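Side-chain contacts in C2 toxin component I (Clostridium botulinum, PDB 2J3X), which is the enzymatic component of the binary C2 toxin, an ADP-ribosyltransferase that modifies actin in the cells it enters: residues E6-I11 against K19-E24; K27-K32 against L90-D95; N35-A40 against I85-L90. The protein carries 2 engineered substitutions. All coordinates share one frame; numbering follows the deposited sequence. Where two conformers were deposited one is given.

Overall arrangement
From the N terminus, contact 1 (6-11 with 19-24) closes a short turn-back, laying the leading loop on helix 15-30. Contact 2 (27-32 with 90-95) follows in series. It uses the end of that helix and closes a mostly helical excursion by meeting the loop that leads into strand 98-102. Contact 3 (35-40 with 85-90) lies within this excursion and crosses helix 35-42 with helix 77-90. Contacts 2 and 3 have centres about 10 Å apart and share Leu90, and a Lys91-Glu37 salt bridge joins them. Contact 1 touches contact 2 where Ile8 packs on Leu94. Together they bind the N-terminal helices to one another and to the sheet entered at strand 98-102.

Contact 1 (E6-I11 against K19-E24); sequences EPIDFI and KEWGKE. Engineered in segment 19-24: Glu20 (natural residue Lys). With SO4 (sulfate ion), chain T.
The indole of Trp21 swings away from its backbone nitrogen (chi1 -177°) and so projects from helix 15-30 toward the leading loop, while Phe10, its ring turned opposite its carbonyl carbon, brings the far end of that ring to meet it. The two rings are oblique, their planes 56° apart, and the Phe10 centroid lies 5.0 Å from that of the Trp21 five-membered ring. Phe10 CE2 sits 3.5 Å above the indole plane of Trp21, toward its rim, and Phe10 CZ touches Trp21 CB at 3.5 Å. Ile8 comes to the same indole face beyond Phe10: its CG2 stands 4.0 Å above the Trp21 plane, and its CD1 reaches Trp21 CZ2 at 3.7 Å. At the indole edge, Trp21 NE1 donates in plane to sulfate O3 at 2.9 Å, with a nearly straight N-H...O angle of 161°. Arg96 also binds this ion, which probably came from the crystallisation liquor. Asp9 OD1 accepts from Ile11 N, giving an Asx turn that bends the loop just after Ile8. Backbone bonds from Ile8 to Asp97 and Ile99 complete an N-terminal arm lying between helix 15-30 and strand 98-102 of the N-terminal ADP-ribosyltransferase-like domain.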
loop_
_atom_site.group_PDB
_atom_site.type_symbol
_atom_site.label_atom_id
_atom_site.label_comp_id
_atom_site.label_asym_id
_atom_site.label_seq_id
_atom_site.Cartn_x
_atom_site.Cartn_y
_atom_site.Cartn_z
ATOM N N GLU A 6 -9.549 -18.334 25.588
ATOM C CA GLU A 6 -8.664 -17.191 25.631
ATOM C C GLU A 6 -7.927 -17.092 24.283
ATOM O O GLU A 6 -7.826 -18.054 23.559
ATOM C CB GLU A 6 -7.718 -17.244 26.840
ATOM C CG GLU A 6 -8.418 -17.201 28.217
ATOM C CD GLU A 6 -8.540 -15.803 28.793
ATOM O OE1 GLU A 6 -9.381 -15.583 29.709
ATOM O OE2 GLU A 6 -7.785 -14.927 28.350
ATOM N N PRO A 7 -7.438 -15.913 23.961
ATOM C CA PRO A 7 -6.676 -15.744 22.702
ATOM C C PRO A 7 -5.326 -16.490 22.741
ATOM O O PRO A 7 -4.817 -16.827 23.856
ATOM C CB PRO A 7 -6.451 -14.229 22.619
ATOM C CG PRO A 7 -6.639 -13.696 24.030
ATOM C CD PRO A 7 -7.577 -14.657 24.728
ATOM N N ILE A 8 -4.772 -16.790 21.556
ATOM C CA ILE A 8 -3.406 -17.272 21.453
ATOM C C ILE A 8 -2.545 -16.119 21.963
ATOM O O ILE A 8 -2.637 -14.974 21.448
ATOM C CB ILE A 8 -3.084 -17.635 20.007
ATOM C CG1 ILE A 8 -3.985 -18.803 19.557
ATOM C CG2 ILE A 8 -1.540 -17.912 19.809
ATOM C CD1 ILE A 8 -4.155 -18.895 18.030
ATOM N N ASP A 9 -1.772 -16.346 23.030
ATOM C CA ASP A 9 -0.934 -15.230 23.522
ATOM C C ASP A 9 0.226 -15.846 24.277
ATOM O O ASP A 9 0.056 -16.285 25.423
ATOM C CB ASP A 9 -1.749 -14.276 24.400
ATOM C CG ASP A 9 -0.955 -13.070 24.871
ATOM O OD1 ASP A 9 0.286 -13.052 24.742
ATOM O OD2 ASP A 9 -1.573 -12.116 25.405
ATOM N N PHE A 10 1.374 -15.895 23.614
ATOM C CA PHE A 10 2.601 -16.458 24.185
ATOM C C PHE A 10 3.508 -15.389 24.761
ATOM O O PHE A 10 4.620 -15.691 25.182
ATOM C CB PHE A 10 3.319 -17.335 23.154
ATOM C CG PHE A 10 2.648 -18.644 22.962
ATOM C CD1 PHE A 10 2.769 -19.637 23.948
ATOM C CD2 PHE A 10 1.840 -18.902 21.832
ATOM C CE1 PHE A 10 2.089 -20.866 23.831
ATOM C CE2 PHE A 10 1.156 -20.167 21.730
ATOM C CZ PHE A 10 1.312 -21.109 22.717
ATOM N N ILE A 11 3.024 -14.145 24.860
ATOM C CA ILE A 11 3.907 -13.116 25.395
ATOM C C ILE A 11 4.124 -13.361 26.881
ATOM O O ILE A 11 3.150 -13.563 27.617
ATOM C CB ILE A 11 3.358 -11.689 25.170
ATOM C CG1 ILE A 11 3.290 -11.445 23.638
ATOM C CG2 ILE A 11 4.241 -10.637 25.901
ATOM C CD1 ILE A 11 2.409 -10.189 23.275
ATOM N N LYS A 19 7.166 -22.742 21.181
ATOM C CA LYS A 19 7.789 -23.556 20.141
ATOM C C LYS A 19 6.974 -24.843 19.913
ATOM O O LYS A 19 6.717 -25.213 18.763
ATOM C CB LYS A 19 9.225 -23.915 20.513
ATOM C CG LYS A 19 9.935 -24.578 19.344
ATOM C CD LYS A 19 11.329 -24.968 19.731
ATOM C CE LYS A 19 12.291 -24.303 18.812
ATOM N NZ LYS A 19 12.256 -22.860 19.210
ATOM N N GLU A 20 6.546 -25.497 20.995
ATOM C CA GLU A 20 5.863 -26.780 20.794
ATOM C C GLU A 20 4.462 -26.575 20.208
ATOM O O GLU A 20 3.977 -27.406 19.412
ATOM C CB GLU A 20 5.845 -27.610 22.081
ATOM C CG GLU A 20 4.976 -27.052 23.160
ATOM C CD GLU A 20 5.362 -27.586 24.548
ATOM O OE1 GLU A 20 6.059 -28.583 24.628
ATOM O OE2 GLU A 20 4.916 -26.996 25.541
ATOM N N TRP A 21 3.841 -25.449 20.548
ATOM C CA TRP A 21 2.554 -25.055 19.923
ATOM C C TRP A 21 2.788 -24.853 18.439
ATOM O O TRP A 21 2.029 -25.361 17.601
ATOM C CB TRP A 21 2.065 -23.735 20.543
ATOM C CG TRP A 21 0.723 -23.258 20.027
ATOM C CD1 TRP A 21 -0.520 -23.573 20.505
ATOM C CD2 TRP A 21 0.519 -22.393 18.896
ATOM N NE1 TRP A 21 -1.501 -22.912 19.742
ATOM C CE2 TRP A 21 -0.864 -22.191 18.760
ATOM C CE3 TRP A 21 1.388 -21.697 18.045
ATOM C CZ2 TRP A 21 -1.411 -21.367 17.734
ATOM C CZ3 TRP A 21 0.851 -20.881 17.037
ATOM C CH2 TRP A 21 -0.541 -20.719 16.903
ATOM N N GLY A 22 3.824 -24.092 18.103
ATOM C CA GLY A 22 4.201 -23.846 16.683
ATOM C C GLY A 22 4.392 -25.133 15.918
ATOM O O GLY A 22 3.865 -25.292 14.847
ATOM N N LYS A 23 5.159 -26.065 16.455
ATOM C CA LYS A 23 5.345 -27.345 15.754
ATOM C C LYS A 23 4.039 -28.094 15.529
ATOM O O LYS A 23 3.840 -28.672 14.453
ATOM C CB LYS A 23 6.343 -28.242 16.527
ATOM C CG LYS A 23 7.778 -27.693 16.649
ATOM C CD LYS A 23 8.339 -26.882 15.410
ATOM C CE LYS A 23 8.766 -27.806 14.234
ATOM N NZ LYS A 23 9.243 -27.042 13.051
ATOM N N GLU A 24 3.168 -28.111 16.538
ATOM C CA GLU A 24 1.872 -28.831 16.508
ATOM C C GLU A 24 0.993 -28.157 15.442
ATOM O O GLU A 24 0.325 -28.805 14.637
ATOM C CB GLU A 24 1.214 -28.738 17.879
ATOM C CG GLU A 24 -0.133 -29.401 18.043
ATOM C CD GLU A 24 -0.135 -30.906 17.768
ATOM O OE1 GLU A 24 0.933 -31.545 17.790
ATOM O OE2 GLU A 24 -1.250 -31.450 17.554
HETATM S S SO4 T . -5.304 -23.450 18.456
HETATM O O1 SO4 T . -5.190 -24.906 18.337
HETATM O O2 SO4 T . -6.697 -23.146 18.782
HETATM O O3 SO4 T . -4.428 -22.978 19.540
HETATM O O4 SO4 T . -4.974 -22.796 17.185
#

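Contact 2 (K27-K32 against L90-D95); sequences KRWFTK and LKNTLD
The last turn of helix 15-30 and the residues just after it meet the loop that leaves helix 77-90 here, through Trp29 and Lys32 on one side and Lys91 and Asn92 on the other. Lys32 NZ donates to Asn92 OD1 at 2.8 Å, in the carbonyl plane and with a C=O...N angle of 147°; a second, weak bond runs from Lys32 NZ to Lys91 O at 3.3 Å. In return Lys91 NZ donates to Lys32 O at 3.2 Å, again in the carbonyl plane. Lys91 thus reaches the Lys32 backbone, whereas Lys32 reaches mainly the Asn92 amide. The two lysine side chains start close together, Lys32 CB to Lys91 CB 4.4 Å, before diverging. These bonds lie in the N-terminal ADP-ribosyltransferase-like domain, just ahead of strand 98-102, and a salt bridge from Lys91 NZ to Glu37 extends them to helix 35-42. A chi1 of -154° lays the Asn92 amide over one face of Trp29, the planes only 19° apart. Asn92 ND2 is 3.9 Å from Trp29 CG, and Asn92 CB is 3.7 Å from Trp29 CD1. Both ends of this pair are tied elsewhere: Trp29 NE1 donates to Ala88 O, whereas Asn92 ND2 donates to Tyr174 O and so fixes the rotation of the amide.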
loop_
_atom_site.group_PDB
_atom_site.type_symbol
_atom_site.label_atom_id
_atom_site.label_comp_id
_atom_site.label_asym_id
_atom_site.label_seq_id
_atom_site.Cartn_x
_atom_site.Cartn_y
_atom_site.Cartn_z
ATOM N N LYS A 27 2.261 -28.892 11.945
ATOM C CA LYS A 27 1.924 -30.283 11.614
ATOM C C LYS A 27 0.468 -30.328 11.150
ATOM O O LYS A 27 0.152 -30.941 10.132
ATOM C CB LYS A 27 2.159 -31.187 12.846
ATOM C CG LYS A 27 1.396 -32.519 12.880
ATOM C CD LYS A 27 1.527 -33.136 14.319
ATOM C CE LYS A 27 0.532 -34.253 14.581
ATOM N NZ LYS A 27 -0.532 -33.890 15.604
ATOM N N ARG A 28 -0.434 -29.694 11.910
ATOM C CA ARG A 28 -1.857 -29.655 11.549
ATOM C C ARG A 28 -2.054 -28.989 10.172
ATOM O O ARG A 28 -2.834 -29.493 9.340
ATOM C CB ARG A 28 -2.704 -28.937 12.602
ATOM C CG ARG A 28 -2.734 -29.701 13.953
ATOM C CD ARG A 28 -3.448 -28.913 15.045
ATOM N NE ARG A 28 -3.552 -29.678 16.289
ATOM C CZ ARG A 28 -4.040 -29.196 17.446
ATOM N NH1 ARG A 28 -4.468 -27.920 17.559
ATOM N NH2 ARG A 28 -4.101 -29.979 18.513
ATOM N N TRP A 29 -1.364 -27.854 9.963
ATOM C CA TRP A 29 -1.490 -27.133 8.710
ATOM C C TRP A 29 -1.052 -28.023 7.563
ATOM O O TRP A 29 -1.763 -28.103 6.535
ATOM C CB TRP A 29 -0.600 -25.894 8.775
ATOM C CG TRP A 29 -0.720 -24.931 7.607
ATOM C CD1 TRP A 29 -1.767 -24.774 6.739
ATOM C CD2 TRP A 29 0.263 -23.944 7.265
ATOM N NE1 TRP A 29 -1.461 -23.731 5.823
ATOM C CE2 TRP A 29 -0.219 -23.234 6.133
ATOM C CE3 TRP A 29 1.547 -23.657 7.756
ATOM C CZ2 TRP A 29 0.513 -22.171 5.551
ATOM C CZ3 TRP A 29 2.310 -22.625 7.146
ATOM C CH2 TRP A 29 1.762 -21.895 6.058
ATOM N N PHE A 30 0.106 -28.660 7.718
ATOM C CA PHE A 30 0.681 -29.447 6.608
ATOM C C PHE A 30 -0.213 -30.641 6.234
ATOM O O PHE A 30 -0.164 -31.095 5.083
ATOM C CB PHE A 30 2.106 -29.890 6.912
ATOM C CG PHE A 30 3.151 -28.836 6.598
ATOM C CD1 PHE A 30 2.894 -27.490 6.843
ATOM C CD2 PHE A 30 4.372 -29.190 6.032
ATOM C CE1 PHE A 30 3.855 -26.492 6.572
ATOM C CE2 PHE A 30 5.327 -28.192 5.727
ATOM C CZ PHE A 30 5.049 -26.845 6.015
ATOM N N THR A 31 -1.067 -31.097 7.147
ATOM C CA THR A 31 -2.011 -32.176 6.748
ATOM C C THR A 31 -2.986 -31.739 5.659
ATOM O O THR A 31 -3.628 -32.585 5.031
ATOM C CB THR A 31 -2.781 -32.784 7.907
ATOM O OG1 THR A 31 -3.748 -31.858 8.425
ATOM C CG2 THR A 31 -1.795 -33.179 9.029
ATOM N N LYS A 32 -3.096 -30.425 5.431
ATOM C CA LYS A 32 -4.069 -29.922 4.487
ATOM C C LYS A 32 -3.386 -29.516 3.173
ATOM O O LYS A 32 -4.073 -29.043 2.251
ATOM C CB LYS A 32 -4.793 -28.704 5.060
ATOM C CG LYS A 32 -5.578 -28.974 6.370
ATOM C CD LYS A 32 -6.045 -27.662 6.954
ATOM C CE LYS A 32 -6.135 -27.635 8.457
ATOM N NZ LYS A 32 -7.033 -26.501 8.789
ATOM N N LEU A 90 -5.199 -20.062 2.718
ATOM C CA LEU A 90 -6.670 -20.109 2.576
ATOM C C LEU A 90 -7.244 -21.340 3.259
ATOM O O LEU A 90 -8.426 -21.366 3.606
ATOM C CB LEU A 90 -7.055 -20.135 1.081
ATOM C CG LEU A 90 -7.582 -18.844 0.479
ATOM C CD1 LEU A 90 -7.192 -17.619 1.280
ATOM C CD2 LEU A 90 -7.237 -18.723 -1.009
ATOM N N LYS A 91 -6.398 -22.348 3.444
ATOM C CA LYS A 91 -6.831 -23.659 3.938
ATOM C C LYS A 91 -6.905 -23.711 5.464
ATOM O O LYS A 91 -7.359 -24.695 6.040
ATOM C CB LYS A 91 -5.880 -24.732 3.412
ATOM C CG LYS A 91 -6.100 -25.046 1.906
ATOM C CD LYS A 91 -5.043 -25.989 1.342
ATOM C CE LYS A 91 -5.412 -26.482 -0.090
ATOM N NZ LYS A 91 -4.404 -27.537 -0.538
ATOM N N ASN A 92 -6.490 -22.644 6.132
ATOM C CA ASN A 92 -6.259 -22.715 7.560
ATOM C C ASN A 92 -6.743 -21.466 8.252
ATOM O O ASN A 92 -6.236 -20.392 7.984
ATOM C CB ASN A 92 -4.753 -22.898 7.756
ATOM C CG ASN A 92 -4.401 -23.583 9.050
ATOM O OD1 ASN A 92 -4.949 -24.645 9.357
ATOM N ND2 ASN A 92 -3.423 -23.049 9.762
ATOM N N THR A 93 -7.752 -21.567 9.121
ATOM C CA THR A 93 -8.334 -20.374 9.721
ATOM C C THR A 93 -8.291 -20.400 11.249
ATOM O O THR A 93 -8.518 -21.470 11.863
ATOM C CB THR A 93 -9.788 -20.188 9.292
ATOM O OG1 THR A 93 -10.535 -21.377 9.583
ATOM C CG2 THR A 93 -9.877 -19.952 7.766
ATOM N N LEU A 94 -8.070 -19.234 11.868
ATOM C CA LEU A 94 -7.960 -19.148 13.332
ATOM C C LEU A 94 -9.248 -19.553 14.034
ATOM O O LEU A 94 -10.329 -19.126 13.619
ATOM C CB LEU A 94 -7.633 -17.720 13.765
ATOM C CG LEU A 94 -6.150 -17.363 13.501
ATOM C CD1 LEU A 94 -5.972 -15.855 13.641
ATOM C CD2 LEU A 94 -5.183 -18.155 14.448
ATOM N N ASP A 95 -9.146 -20.340 15.109
ATOM C CA ASP A 95 -10.350 -20.628 15.901
ATOM C C ASP A 95 -10.405 -19.769 17.167
ATOM O O ASP A 95 -11.402 -19.771 17.902
ATOM C CB ASP A 95 -10.489 -22.135 16.188
ATOM C CG ASP A 95 -9.361 -22.689 17.050
ATOM O OD1 ASP A 95 -8.380 -21.970 17.339
ATOM O OD2 ASP A 95 -9.465 -23.874 17.455
#

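Contact 3 (N35-A40 against I85-L90); sequences NLEEVA and IREALL. With SO4 (sulfate ion), chain S; SO4 (sulfate ion), chain M.
The Glu37 carboxylate lies beside that of Glu87 and has Lys91, in the loop just beyond helix 77-90, as its basic partner. Turned opposite its carbonyl carbon at chi1 (-77°) and extended beyond, the Glu37 side chain carries its acidic end across to the neighbouring helix. As modelled, Glu37 OE2 stands 2.7 Å from Glu87 OE2, but this approach is doubtful: Glu87 was deposited in two conformers, and the one given also brings its CD implausibly close to the same Glu37 oxygen. In that conformer the two side chains meet at about a right angle, with their carboxylate planes turned 81° against each other. Beneath the acidic ends the helices approach through small and aliphatic groups. The segment axes come within 9.2 Å at a signed crossing angle of -106°, with direct packing limited to a few residues. Glu37 CB faces Ala88 CB at 4.5 Å. One turn further along, Ala40 CB is 4.2 Å from Ile85 CG1, and Ile85 CD1 reaches the backbone at Ala40 O, 4.1 Å away. Two sulfates, probably from the crystallisation liquor, lie nearby. One is at the N-terminal start of helix 35-42, where Asn35 N donates to it in an unusually short and bent bond; the other lies at the guanidinium edge of Arg86, whose NH1 donates to sulfate O3 at 3.0 Å. The secure part of the chemistry is the pairing of Glu37 with Lys91, which would partly balance the negative charge of Glu37 next to Glu87. The structure was determined at pH 3.0, where either carboxyl group may be protonated, and their proximity could raise the pKa of each.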
loop_
_atom_site.group_PDB
_atom_site.type_symbol
_atom_site.label_atom_id
_atom_site.label_comp_id
_atom_site.label_asym_id
_atom_site.label_seq_id
_atom_site.Cartn_x
_atom_site.Cartn_y
_atom_site.Cartn_z
ATOM N N ASN A 35 2.194 -31.337 -1.938
ATOM C CA ASN A 35 3.654 -31.287 -1.899
ATOM C C ASN A 35 4.217 -29.936 -2.333
ATOM O O ASN A 35 5.123 -29.411 -1.703
ATOM C CB ASN A 35 4.252 -32.395 -2.803
ATOM C CG ASN A 35 5.792 -32.393 -2.825
ATOM O OD1 ASN A 35 6.451 -32.462 -1.785
ATOM N ND2 ASN A 35 6.362 -32.338 -4.020
ATOM N N LEU A 36 3.696 -29.398 -3.433
ATOM C CA LEU A 36 4.210 -28.075 -3.912
ATOM C C LEU A 36 3.961 -26.935 -2.914
ATOM O O LEU A 36 4.840 -26.091 -2.680
ATOM C CB LEU A 36 3.677 -27.729 -5.286
ATOM C CG LEU A 36 4.323 -28.673 -6.330
ATOM C CD1 LEU A 36 3.610 -28.450 -7.633
ATOM C CD2 LEU A 36 5.864 -28.476 -6.458
ATOM N N GLU A 37 2.780 -26.933 -2.310
ATOM C CA GLU A 37 2.492 -25.972 -1.227
ATOM C C GLU A 37 3.438 -26.136 -0.054
ATOM O O GLU A 37 3.927 -25.162 0.525
ATOM C CB GLU A 37 1.081 -26.167 -0.725
ATOM C CG GLU A 37 0.045 -25.554 -1.706
ATOM C CD GLU A 37 -1.330 -26.155 -1.597
ATOM O OE1 GLU A 37 -1.541 -27.043 -0.763
ATOM O OE2 GLU A 37 -2.192 -25.774 -2.416
ATOM N N GLU A 38 3.654 -27.378 0.351
ATOM C CA GLU A 38 4.624 -27.633 1.418
ATOM C C GLU A 38 6.033 -27.160 1.070
ATOM O O GLU A 38 6.710 -26.572 1.909
ATOM C CB GLU A 38 4.665 -29.134 1.788
ATOM C CG GLU A 38 3.378 -29.611 2.442
ATOM C CD GLU A 38 3.532 -30.980 3.144
ATOM O OE1 GLU A 38 4.686 -31.423 3.339
ATOM O OE2 GLU A 38 2.504 -31.587 3.514
ATOM N N VAL A 39 6.468 -27.430 -0.154
ATOM C CA VAL A 39 7.801 -27.019 -0.589
ATOM C C VAL A 39 7.865 -25.497 -0.523
ATOM O O VAL A 39 8.812 -24.932 0.034
ATOM C CB VAL A 39 8.124 -27.525 -1.998
ATOM C CG1 VAL A 39 9.431 -26.895 -2.531
ATOM C CG2 VAL A 39 8.196 -29.049 -2.006
ATOM N N ALA A 40 6.807 -24.838 -1.000
ATOM C CA ALA A 40 6.795 -23.358 -1.019
ATOM C C ALA A 40 6.835 -22.778 0.381
ATOM O O ALA A 40 7.587 -21.841 0.654
ATOM C CB ALA A 40 5.553 -22.864 -1.774
ATOM N N ILE A 85 1.752 -20.244 -1.487
ATOM C CA ILE A 85 1.696 -19.763 -0.092
ATOM C C ILE A 85 0.293 -19.195 0.148
ATOM O O ILE A 85 -0.342 -19.465 1.169
ATOM C CB ILE A 85 2.838 -18.754 0.228
ATOM C CG1 ILE A 85 4.193 -19.462 0.223
ATOM C CG2 ILE A 85 2.627 -18.123 1.629
ATOM C CD1 ILE A 85 5.397 -18.470 0.094
ATOM N N ARG A 86 -0.216 -18.389 -0.779
ATOM C CA ARG A 86 -1.564 -17.836 -0.643
ATOM C C ARG A 86 -2.576 -18.939 -0.505
ATOM O O ARG A 86 -3.496 -18.846 0.339
ATOM C CB ARG A 86 -1.946 -16.983 -1.865
ATOM C CG ARG A 86 -1.184 -15.666 -1.964
ATOM C CD ARG A 86 -1.722 -14.979 -3.215
ATOM N NE ARG A 86 -0.918 -13.825 -3.629
ATOM C CZ ARG A 86 -0.994 -13.255 -4.833
ATOM N NH1 ARG A 86 -1.813 -13.749 -5.778
ATOM N NH2 ARG A 86 -0.245 -12.187 -5.084
ATOM N N GLU A 87 -2.429 -19.951 -1.353
ATOM C CA GLU A 87 -3.346 -21.095 -1.344
ATOM C C GLU A 87 -3.248 -21.893 -0.040
ATOM O O GLU A 87 -4.296 -22.293 0.512
ATOM C CB GLU A 87 -3.058 -21.984 -2.546
ATOM C CG GLU A 87 -3.970 -23.161 -2.732
ATOM C CD GLU A 87 -3.585 -24.039 -3.947
ATOM O OE1 GLU A 87 -2.706 -23.656 -4.743
ATOM O OE2 GLU A 87 -4.168 -25.130 -4.108
ATOM N N ALA A 88 -2.039 -22.073 0.475
ATOM C CA ALA A 88 -1.850 -22.775 1.768
ATOM C C ALA A 88 -2.529 -21.989 2.901
ATOM O O ALA A 88 -3.212 -22.550 3.782
ATOM C CB ALA A 88 -0.349 -22.948 2.047
ATOM N N LEU A 89 -2.433 -20.669 2.845
ATOM C CA LEU A 89 -3.054 -19.851 3.910
ATOM C C LEU A 89 -4.596 -19.954 3.913
ATOM O O LEU A 89 -5.216 -19.901 4.961
ATOM C CB LEU A 89 -2.597 -18.381 3.793
ATOM C CG LEU A 89 -1.112 -18.152 4.083
ATOM C CD1 LEU A 89 -0.765 -16.680 3.716
ATOM C CD2 LEU A 89 -0.853 -18.332 5.577
ATOM N N LEU A 90 -5.199 -20.062 2.718
ATOM C CA LEU A 90 -6.670 -20.109 2.576
ATOM C C LEU A 90 -7.244 -21.340 3.259
ATOM O O LEU A 90 -8.426 -21.366 3.606
ATOM C CB LEU A 90 -7.055 -20.135 1.081
ATOM C CG LEU A 90 -7.582 -18.844 0.479
ATOM C CD1 LEU A 90 -7.192 -17.619 1.280
ATOM C CD2 LEU A 90 -7.237 -18.723 -1.009
HETATM S S SO4 S . 0.367 -34.100 -3.306
HETATM O O1 SO4 S . 0.853 -35.381 -3.819
HETATM O O2 SO4 S . -1.051 -34.184 -2.972
HETATM O O3 SO4 S . 1.127 -33.739 -2.111
HETATM O O4 SO4 S . 0.540 -33.095 -4.347
HETATM S S SO4 M . -2.666 -14.526 -9.143
HETATM O O1 SO4 M . -1.207 -14.734 -8.834
HETATM O O2 SO4 M . -3.344 -15.708 -8.619
HETATM O O3 SO4 M . -3.172 -13.367 -8.399
HETATM O O4 SO4 M . -2.886 -14.394 -10.587
#